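Local coordinates for protein mannan endo-1,4-beta-mannosidase (Bacillus subtilis, PDB 2WHK) that hydrolyses internal beta-1,4-mannosidic linkages at random in mannan, galactomannan and glucomannan, and takes part in glucomannan degradation, at residues N30-G35 and I293-W298; G58-I63 and L320-I325; L280-I285 and Y314-T319. One frame throughout, in Å; residues are numbered along the deposited sequence.

Closure of a TIM barrel and the packing of its outer loops can be followed through three contacts. Contact 1 is buried and mostly backbone: parallel strands far apart in sequence meet to complete the barrel wall. Contact 2, also mainly buried but farther from the chain's centre, joins two loops through one backbone bond, two water bridges and side-chain packing. Contact 3, partly buried, sets an outer helix against a turn, through isoleucines laid against a carboxylate and a tryptophan. Segments 30-35, 320-325 and 314-319 each supply one residue to a single calcium ion, and four waters complete its shell. Ser-34 and Asn-321 join contacts 1 and 2, while Asn-321 ND2 reaches Tyr-314 O of contact 3.

Contact 1 (N30-G35 and I293-W298); sequences NRVLSG and IYFLAW. With CA (calcium ion), chain D.
Phe-295 lays its ring against the backbone of Ser-34, whose CA stands over one ring face, 3.9 Å from the centroid in a CH-pi contact. The hydroxymethyl group follows, with Ser-34 CB 3.6 Å from Phe-295 CZ, while Val-32 CG1 meets the ring edge at CD2 (3.9 Å). With chi1 at 67°, CG of Phe-295 sits between the backbone N and the carbonyl carbon, which brings the ring over Ser-34. An alanine here is likely to leave Ser-34 CA without its aromatic cover and Val-32 CG1 facing a gap. The backbones run parallel: Leu-33 N donates to Ile-293 O (2.8 Å), Leu-33 O accepts from Phe-295 N (3.0 Å) nearly in line with its C=O, and Gly-35 O accepts from Ala-297 N (2.9 Å). A side chain on Gly-35 would collide with Phe-295 O. In the next shell, Ser-34 OG is held by Asn-321 OD1 and Ala-62 N. Strand 292-297 leads to Trp-298, which probably binds substrate. Strands 32-40 and 292-297, the first and last of the TIM barrel, pair here and close it; Phe-295 also packs on Phe-264 of strand 262-269, whereas Tyr-294 and Leu-296 touch Ile-63 of strand 63-70.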
loop_
_atom_site.group_PDB
_atom_site.type_symbol
_atom_site.label_atom_id
_atom_site.label_comp_id
_atom_site.label_asym_id
_atom_site.label_seq_id
_atom_site.Cartn_x
_atom_site.Cartn_y
_atom_site.Cartn_z
ATOM N N ASN A 30 5.712 -8.475 18.995
ATOM C CA ASN A 30 4.654 -7.656 18.403
ATOM C C ASN A 30 5.252 -6.461 17.680
ATOM O O ASN A 30 4.980 -5.309 18.005
ATOM C CB ASN A 30 3.634 -7.226 19.472
ATOM C CG ASN A 30 2.727 -8.361 19.892
ATOM O OD1 ASN A 30 2.316 -9.178 19.065
ATOM N ND2 ASN A 30 2.387 -8.411 21.181
ATOM N N ARG A 31 6.102 -6.770 16.700
ATOM C CA ARG A 31 6.865 -5.756 15.983
ATOM C C ARG A 31 6.687 -5.801 14.468
ATOM O O ARG A 31 7.260 -4.962 13.770
ATOM C CB ARG A 31 8.356 -5.863 16.339
ATOM C CG ARG A 31 8.951 -7.254 16.196
ATOM C CD ARG A 31 10.420 -7.225 16.583
ATOM N NE ARG A 31 11.226 -6.601 15.543
ATOM C CZ ARG A 31 12.521 -6.306 15.661
ATOM N NH1 ARG A 31 13.167 -6.523 16.808
ATOM N NH2 ARG A 31 13.162 -5.755 14.633
ATOM N N VAL A 32 5.897 -6.754 13.961
ATOM C CA VAL A 32 5.558 -6.833 12.533
ATOM C C VAL A 32 4.050 -7.015 12.400
ATOM O O VAL A 32 3.516 -8.037 12.821
ATOM C CB VAL A 32 6.257 -8.017 11.830
ATOM C CG1 VAL A 32 5.884 -8.072 10.339
ATOM C CG2 VAL A 32 7.775 -7.927 12.005
ATOM N N LEU A 33 3.369 -6.021 11.833
ATOM C CA LEU A 33 1.917 -6.132 11.621
ATOM C C LEU A 33 1.628 -7.143 10.523
ATOM O O LEU A 33 2.194 -7.070 9.436
ATOM C CB LEU A 33 1.273 -4.796 11.240
ATOM C CG LEU A 33 0.827 -3.873 12.372
ATOM C CD1 LEU A 33 2.033 -3.386 13.183
ATOM C CD2 LEU A 33 0.012 -2.710 11.822
ATOM N N SER A 34 0.733 -8.079 10.805
ATOM C CA SER A 34 0.208 -8.943 9.765
ATOM C C SER A 34 -0.749 -8.167 8.872
ATOM O O SER A 34 -1.327 -7.142 9.270
ATOM C CB SER A 34 -0.509 -10.137 10.378
ATOM O OG SER A 34 -1.496 -9.695 11.300
ATOM N N GLY A 35 -0.919 -8.660 7.656
ATOM C CA GLY A 35 -1.802 -8.014 6.707
ATOM C C GLY A 35 -2.285 -8.945 5.625
ATOM O O GLY A 35 -1.605 -9.914 5.265
ATOM N N ILE A 293 8.154 -3.547 9.312
ATOM C CA ILE A 293 7.088 -3.179 10.256
ATOM C C ILE A 293 5.730 -3.790 9.918
ATOM O O ILE A 293 4.848 -3.830 10.778
ATOM C CB ILE A 293 6.944 -1.631 10.434
ATOM C CG1 ILE A 293 6.547 -0.925 9.134
ATOM C CG2 ILE A 293 8.224 -1.029 11.011
ATOM C CD1 ILE A 293 5.957 0.470 9.345
ATOM N N TYR A 294 5.565 -4.263 8.680
ATOM C CA TYR A 294 4.362 -4.972 8.286
ATOM C C TYR A 294 4.547 -5.757 7.013
ATOM O O TYR A 294 5.481 -5.511 6.242
ATOM C CB TYR A 294 3.147 -4.034 8.187
ATOM C CG TYR A 294 2.902 -3.232 6.905
ATOM C CD1 TYR A 294 2.346 -3.825 5.768
ATOM C CD2 TYR A 294 3.097 -1.859 6.881
ATOM C CE1 TYR A 294 2.056 -3.077 4.624
ATOM C CE2 TYR A 294 2.804 -1.100 5.751
ATOM C CZ TYR A 294 2.286 -1.715 4.621
ATOM O OH TYR A 294 1.977 -0.971 3.514
ATOM N N PHE A 295 3.679 -6.744 6.832
ATOM C CA PHE A 295 3.543 -7.433 5.555
ATOM C C PHE A 295 2.076 -7.439 5.166
ATOM O O PHE A 295 1.210 -7.432 6.036
ATOM C CB PHE A 295 4.104 -8.860 5.603
ATOM C CG PHE A 295 3.337 -9.811 6.492
ATOM C CD1 PHE A 295 2.224 -10.493 6.014
ATOM C CD2 PHE A 295 3.747 -10.056 7.796
ATOM C CE1 PHE A 295 1.529 -11.372 6.824
ATOM C CE2 PHE A 295 3.052 -10.953 8.612
ATOM C CZ PHE A 295 1.941 -11.602 8.126
ATOM N N LEU A 296 1.817 -7.429 3.861
ATOM C CA LEU A 296 0.463 -7.569 3.326
ATOM C C LEU A 296 0.429 -8.732 2.342
ATOM O O LEU A 296 0.866 -8.598 1.206
ATOM C CB LEU A 296 0.028 -6.283 2.632
ATOM C CG LEU A 296 -1.448 -6.257 2.193
ATOM C CD1 LEU A 296 -2.285 -5.564 3.243
ATOM C CD2 LEU A 296 -1.611 -5.563 0.849
ATOM N N ALA A 297 -0.070 -9.882 2.782
ATOM C CA ALA A 297 -0.201 -11.027 1.896
ATOM C C ALA A 297 -1.280 -10.737 0.858
ATOM O O ALA A 297 -2.340 -10.215 1.185
ATOM C CB ALA A 297 -0.555 -12.276 2.692
ATOM N N TRP A 298 -1.022 -11.073 -0.398
ATOM C CA TRP A 298 -2.036 -10.849 -1.427
ATOM C C TRP A 298 -3.133 -11.913 -1.275
ATOM O O TRP A 298 -3.045 -12.774 -0.401
ATOM C CB TRP A 298 -1.409 -10.815 -2.828
ATOM C CG TRP A 298 -2.142 -9.899 -3.766
ATOM C CD1 TRP A 298 -2.808 -10.250 -4.906
ATOM C CD2 TRP A 298 -2.325 -8.485 -3.617
ATOM N NE1 TRP A 298 -3.379 -9.143 -5.483
ATOM C CE2 TRP A 298 -3.098 -8.046 -4.713
ATOM C CE3 TRP A 298 -1.901 -7.546 -2.674
ATOM C CZ2 TRP A 298 -3.462 -6.709 -4.886
ATOM C CZ3 TRP A 298 -2.256 -6.217 -2.851
ATOM C CH2 TRP A 298 -3.027 -5.812 -3.950
HETATM CA CA CA D . 1.098 -11.208 18.637
HETATM O O HOH W 1 3.192 -11.906 19.623
HETATM O O HOH W 2 1.615 -13.524 17.650
HETATM O O HOH W 3 -1.087 -12.397 18.323
HETATM O O HOH W 4 0.627 -12.738 20.640
#

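Contact 2 (G58-I63 and L320-I325); sequences GQSPAI and LNKGEI. With CA (calcium ion), chain D.
Ala-62 and Lys-322 bring their CA atoms within 4.0 Å where two irregular backbones meet, and Lys-322 N donates a nearly straight bond (164°) to Ser-60 O at 2.9 Å. The motif on one side is a type II beta turn from Asn-321 to Glu-324, with Gly-323 at the position of positive phi; on the other is the loop that leads from helix 48-57 into strand 63-70 of the TIM barrel. A water extends the backbone link by accepting from Ser-60 N and donating to Lys-322 O. The side chain of Lys-322 runs out along Ser-60: CG lies anti to the backbone N (chi1 -160°), the chain beyond is extended, and CD rests 3.7 Å from Ser-60 CB. Its ammonium group forms a cation-pi contact with Tyr-93 and shares a water with Ser-60 OG. The Ala-62 methyl lies beside the residue leading into the turn, CB 3.4 Å from Leu-320 O. Gln-59 and Asn-321 lie nearly perpendicular, their amide planes 36° apart, and Gln-59 NE2 approaches the aliphatic CB of Asn-321. The Asn-321 amide itself is engaged at both ends, OD1 with Ser-34 OG and ND2 with Tyr-314 O as well as a calcium-bound water. Glu-324 grips the calcium ion with both carboxylate oxygens, and OE1, 2.5 Å from the metal, also takes the Asn-321 N-H on its anti lone pair at 2.8 Å.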
loop_
_atom_site.group_PDB
_atom_site.type_symbol
_atom_site.label_atom_id
_atom_site.label_comp_id
_atom_site.label_asym_id
_atom_site.label_seq_id
_atom_site.Cartn_x
_atom_site.Cartn_y
_atom_site.Cartn_z
ATOM N N GLY A 58 -7.213 -18.389 14.785
ATOM C CA GLY A 58 -7.796 -17.680 15.926
ATOM C C GLY A 58 -7.478 -16.189 15.984
ATOM O O GLY A 58 -7.870 -15.502 16.932
ATOM N N GLN A 59 -6.777 -15.692 14.964
ATOM C CA GLN A 59 -6.330 -14.302 14.882
ATOM C C GLN A 59 -6.738 -13.704 13.538
ATOM O O GLN A 59 -7.052 -14.438 12.600
ATOM C CB GLN A 59 -4.802 -14.246 14.994
ATOM C CG GLN A 59 -4.240 -14.858 16.285
ATOM C CD GLN A 59 -4.686 -14.118 17.537
ATOM O OE1 GLN A 59 -5.023 -14.738 18.568
ATOM N NE2 GLN A 59 -4.684 -12.793 17.470
ATOM N N SER A 60 -6.719 -12.375 13.445
ATOM C CA SER A 60 -7.020 -11.669 12.187
ATOM C C SER A 60 -5.838 -10.784 11.810
ATOM O O SER A 60 -5.134 -10.307 12.686
ATOM C CB SER A 60 -8.243 -10.755 12.325
ATOM O OG SER A 60 -9.443 -11.487 12.495
ATOM N N PRO A 61 -5.652 -10.526 10.508
ATOM C CA PRO A 61 -4.586 -9.602 10.116
ATOM C C PRO A 61 -4.740 -8.207 10.726
ATOM O O PRO A 61 -5.856 -7.690 10.811
ATOM C CB PRO A 61 -4.707 -9.545 8.588
ATOM C CG PRO A 61 -6.028 -10.110 8.252
ATOM C CD PRO A 61 -6.375 -11.063 9.343
ATOM N N ALA A 62 -3.638 -7.600 11.168
ATOM C CA ALA A 62 -3.699 -6.239 11.695
ATOM C C ALA A 62 -4.149 -5.251 10.628
ATOM O O ALA A 62 -4.897 -4.316 10.921
ATOM C CB ALA A 62 -2.347 -5.808 12.288
ATOM N N ILE A 63 -3.686 -5.477 9.395
ATOM C CA ILE A 63 -3.982 -4.623 8.257
ATOM C C ILE A 63 -4.910 -5.349 7.294
ATOM O O ILE A 63 -4.671 -6.506 6.964
ATOM C CB ILE A 63 -2.677 -4.241 7.509
ATOM C CG1 ILE A 63 -1.758 -3.446 8.422
ATOM C CG2 ILE A 63 -2.976 -3.412 6.264
ATOM C CD1 ILE A 63 -0.322 -3.372 7.923
ATOM N N LEU A 320 2.225 -8.980 15.081
ATOM C CA LEU A 320 1.243 -8.127 15.742
ATOM C C LEU A 320 -0.040 -8.187 14.918
ATOM O O LEU A 320 -0.053 -7.830 13.741
ATOM C CB LEU A 320 1.777 -6.697 15.833
ATOM C CG LEU A 320 1.027 -5.688 16.704
ATOM C CD1 LEU A 320 1.912 -4.491 17.007
ATOM C CD2 LEU A 320 -0.306 -5.237 16.060
ATOM N N ASN A 321 -1.112 -8.647 15.547
ATOM C CA ASN A 321 -2.356 -8.955 14.846
ATOM C C ASN A 321 -3.457 -7.999 15.246
ATOM O O ASN A 321 -3.267 -7.157 16.119
ATOM C CB ASN A 321 -2.752 -10.401 15.142
ATOM C CG ASN A 321 -1.760 -11.388 14.564
ATOM O OD1 ASN A 321 -1.393 -11.275 13.395
ATOM N ND2 ASN A 321 -1.302 -12.342 15.378
ATOM N N LYS A 322 -4.601 -8.112 14.581
ATOM C CA LYS A 322 -5.768 -7.305 14.931
ATOM C C LYS A 322 -6.020 -7.422 16.434
ATOM O O LYS A 322 -5.983 -8.519 16.988
ATOM C CB LYS A 322 -6.989 -7.778 14.147
ATOM C CG LYS A 322 -8.131 -6.764 14.049
ATOM C CD LYS A 322 -9.325 -7.411 13.357
ATOM C CE LYS A 322 -10.465 -6.442 13.074
ATOM N NZ LYS A 322 -11.653 -7.166 12.533
ATOM N N GLY A 323 -6.246 -6.289 17.090
ATOM C CA GLY A 323 -6.442 -6.261 18.536
ATOM C C GLY A 323 -5.188 -6.014 19.360
ATOM O O GLY A 323 -5.284 -5.797 20.570
ATOM N N GLU A 324 -4.016 -6.045 18.717
ATOM C CA GLU A 324 -2.740 -5.806 19.402
ATOM C C GLU A 324 -2.156 -4.412 19.133
ATOM O O GLU A 324 -1.014 -4.117 19.525
ATOM C CB GLU A 324 -1.724 -6.897 19.028
ATOM C CG GLU A 324 -2.136 -8.293 19.458
ATOM C CD GLU A 324 -1.033 -9.329 19.249
ATOM O OE1 GLU A 324 -0.686 -9.619 18.086
ATOM O OE2 GLU A 324 -0.507 -9.871 20.249
ATOM N N ILE A 325 -2.934 -3.553 18.475
ATOM C CA ILE A 325 -2.549 -2.165 18.249
ATOM C C ILE A 325 -2.906 -1.298 19.466
ATOM O O ILE A 325 -2.098 -0.481 19.913
ATOM C CB ILE A 325 -3.226 -1.593 16.981
ATOM C CG1 ILE A 325 -2.790 -2.378 15.742
ATOM C CG2 ILE A 325 -2.888 -0.115 16.824
ATOM C CD1 ILE A 325 -3.574 -2.024 14.479
HETATM CA CA CA D . 1.098 -11.208 18.637
HETATM O O HOH W 5 -6.204 -11.100 16.013
HETATM O O HOH W 6 -11.367 -9.691 11.275
HETATM O O HOH W 3 -1.087 -12.397 18.323
HETATM O O HOH W 1 3.192 -11.906 19.623
HETATM O O HOH W 2 1.615 -13.524 17.650
HETATM O O HOH W 4 0.627 -12.738 20.640
#

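Contact 3 (L280-I285 and Y314-T319). With CA (calcium ion), chain D.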
loop_
_atom_site.group_PDB
_atom_site.type_symbol
_atom_site.label_atom_id
_atom_site.label_comp_id
_atom_site.label_asym_id
_atom_site.label_seq_id
_atom_site.Cartn_x
_atom_site.Cartn_y
_atom_site.Cartn_z
ATOM N N LEU A 280 8.435 -19.760 7.079
ATOM C CA LEU A 280 9.792 -19.421 6.643
ATOM C C LEU A 280 9.946 -17.923 6.365
ATOM O O LEU A 280 11.034 -17.364 6.508
ATOM C CB LEU A 280 10.175 -20.219 5.390
ATOM C CG LEU A 280 10.098 -21.748 5.492
ATOM C CD1 LEU A 280 10.573 -22.397 4.193
ATOM C CD2 LEU A 280 10.898 -22.256 6.682
ATOM N N PHE A 281 8.860 -17.277 5.946
ATOM C CA PHE A 281 8.881 -15.845 5.668
ATOM C C PHE A 281 9.096 -15.031 6.948
ATOM O O PHE A 281 9.938 -14.137 6.968
ATOM C CB PHE A 281 7.601 -15.417 4.939
ATOM C CG PHE A 281 7.466 -13.925 4.752
ATOM C CD1 PHE A 281 8.390 -13.210 4.005
ATOM C CD2 PHE A 281 6.393 -13.242 5.310
ATOM C CE1 PHE A 281 8.263 -11.830 3.833
ATOM C CE2 PHE A 281 6.256 -11.866 5.143
ATOM C CZ PHE A 281 7.191 -11.160 4.407
ATOM N N ILE A 282 8.357 -15.349 8.018
ATOM C CA ILE A 282 8.556 -14.643 9.284
ATOM C C ILE A 282 9.964 -14.930 9.826
ATOM O O ILE A 282 10.607 -14.024 10.353
ATOM C CB ILE A 282 7.449 -14.953 10.338
ATOM C CG1 ILE A 282 7.579 -14.029 11.558
ATOM C CG2 ILE A 282 7.476 -16.418 10.763
ATOM C CD1 ILE A 282 7.451 -12.547 11.253
ATOM N N ASN A 283 10.440 -16.169 9.681
ATOM C CA ASN A 283 11.816 -16.528 10.063
ATOM C C ASN A 283 12.845 -15.692 9.299
ATOM O O ASN A 283 13.829 -15.214 9.866
ATOM C CB ASN A 283 12.095 -18.016 9.789
ATOM C CG ASN A 283 11.299 -18.954 10.689
ATOM O OD1 ASN A 283 10.662 -18.528 11.654
ATOM N ND2 ASN A 283 11.334 -20.248 10.365
ATOM N N ALA A 284 12.612 -15.513 8.005
ATOM C CA ALA A 284 13.515 -14.721 7.169
ATOM C C ALA A 284 13.530 -13.246 7.576
ATOM O O ALA A 284 14.573 -12.586 7.535
ATOM C CB ALA A 284 13.146 -14.882 5.676
ATOM N N ILE A 285 12.378 -12.722 7.992
ATOM C CA ILE A 285 12.325 -11.357 8.511
ATOM C C ILE A 285 13.287 -11.184 9.697
ATOM O O ILE A 285 14.004 -10.197 9.759
ATOM C CB ILE A 285 10.873 -10.941 8.896
ATOM C CG1 ILE A 285 10.083 -10.634 7.625
ATOM C CG2 ILE A 285 10.862 -9.713 9.824
ATOM C CD1 ILE A 285 8.568 -10.419 7.853
ATOM N N TYR A 314 1.120 -16.415 12.189
ATOM C CA TYR A 314 0.251 -15.582 13.014
ATOM C C TYR A 314 0.555 -15.683 14.506
ATOM O O TYR A 314 0.339 -14.730 15.247
ATOM C CB TYR A 314 -1.231 -15.862 12.695
ATOM C CG TYR A 314 -1.685 -14.967 11.571
ATOM C CD1 TYR A 314 -1.387 -15.271 10.250
ATOM C CD2 TYR A 314 -2.339 -13.775 11.838
ATOM C CE1 TYR A 314 -1.763 -14.423 9.221
ATOM C CE2 TYR A 314 -2.720 -12.926 10.820
ATOM C CZ TYR A 314 -2.431 -13.250 9.519
ATOM O OH TYR A 314 -2.806 -12.379 8.519
ATOM N N HIS A 315 1.083 -16.821 14.945
ATOM C CA HIS A 315 1.379 -17.006 16.366
ATOM C C HIS A 315 2.836 -16.721 16.721
ATOM O O HIS A 315 3.204 -16.711 17.899
ATOM C CB HIS A 315 0.945 -18.403 16.805
ATOM C CG HIS A 315 -0.534 -18.605 16.720
ATOM N ND1 HIS A 315 -1.423 -17.786 17.380
ATOM C CD2 HIS A 315 -1.283 -19.515 16.054
ATOM C CE1 HIS A 315 -2.655 -18.184 17.127
ATOM N NE2 HIS A 315 -2.599 -19.225 16.318
ATOM N N ASP A 316 3.660 -16.444 15.713
ATOM C CA ASP A 316 5.038 -16.021 15.967
ATOM C C ASP A 316 5.058 -14.832 16.932
ATOM O O ASP A 316 4.245 -13.915 16.821
ATOM C CB ASP A 316 5.752 -15.643 14.672
ATOM C CG ASP A 316 7.252 -15.570 14.845
ATOM O OD1 ASP A 316 7.753 -14.559 15.381
ATOM O OD2 ASP A 316 7.923 -16.543 14.450
ATOM N N SER A 317 5.998 -14.836 17.875
ATOM C CA SER A 317 6.071 -13.761 18.866
ATOM C C SER A 317 6.262 -12.367 18.247
ATOM O O SER A 317 5.885 -11.364 18.839
ATOM C CB SER A 317 7.190 -14.040 19.876
ATOM O OG SER A 317 8.453 -14.012 19.235
ATOM N N TRP A 318 6.839 -12.295 17.052
ATOM C CA TRP A 318 7.041 -11.010 16.387
ATOM C C TRP A 318 5.758 -10.440 15.755
ATOM O O TRP A 318 5.670 -9.236 15.506
ATOM C CB TRP A 318 8.097 -11.142 15.287
ATOM C CG TRP A 318 9.513 -11.164 15.780
ATOM C CD1 TRP A 318 9.999 -11.818 16.872
ATOM C CD2 TRP A 318 10.628 -10.505 15.172
ATOM N NE1 TRP A 318 11.350 -11.598 16.991
ATOM C CE2 TRP A 318 11.765 -10.800 15.957
ATOM C CE3 TRP A 318 10.779 -9.701 14.037
ATOM C CZ2 TRP A 318 13.032 -10.311 15.644
ATOM C CZ3 TRP A 318 12.030 -9.214 13.726
ATOM C CH2 TRP A 318 13.145 -9.513 14.535
ATOM N N THR A 319 4.783 -11.306 15.486
ATOM C CA THR A 319 3.621 -10.916 14.691
ATOM C C THR A 319 2.566 -10.190 15.526
ATOM O O THR A 319 2.093 -10.708 16.542
ATOM C CB THR A 319 3.021 -12.124 13.968
ATOM O OG1 THR A 319 4.066 -12.801 13.260
ATOM C CG2 THR A 319 1.948 -11.682 12.975
HETATM CA CA CA D . 1.098 -11.208 18.637
HETATM O O HOH W 7 8.280 -18.840 13.702
HETATM O O HOH W 8 11.151 -17.852 14.453
HETATM O O HOH W 2 1.615 -13.524 17.650
HETATM O O HOH W 1 3.192 -11.906 19.623
HETATM O O HOH W 3 -1.087 -12.397 18.323
HETATM O O HOH W 4 0.627 -12.738 20.640
#
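Ile-282 and Asp-316 are the pair with the nearest CA atoms, 7.7 Å apart, where helix 278-288 faces the type I beta turn from Asp-316 to Thr-319 that follows helix 310-315. Such a separation is spanned by side chains rather than by backbone bonds. Ile-282 lies against the Asp-316 carboxylate, with CG1 at 3.6 Å from Asp-316 CG and CG2 at 3.7 Å from Asp-316 OD2. With its CG1 branch pointing opposite the backbone N (chi1 -171°), the isoleucine carries CD1 toward Trp-318 CB and Thr-319 OG1, the latter 3.9 Å away. One helical turn later, Ile-285 and Trp-318 run alongside with their ends pointing contrary ways, Ile-285 CG2 touching Trp-318 CZ3 at 4.1 Å. Asp-316 OD1 and Thr-319 OG1 find their polar partners away from the isoleucines. Asp-316 OD1 accepts the Trp-318 N-H at 3.0 Å through its anti lone pair and forms a salt bridge with Lys-286, which also makes a cation-pi contact with the Trp-318 ring. Thr-319 OG1 is hydrogen-bonded to Leu-313 O. The two bonds to OD1 restrain the carboxylate whose carbon Ile-282 touches. On its far side the turn serves the metal: Thr-319 O binds calcium at 2.4 Å, Ser-317 O receives a bond from one coordinated water, and another such water donates to both Tyr-314 O and Asp-316 O. The arrangement is an Asx turn within a type I turn, set between an outer helix of the TIM barrel and the calcium site.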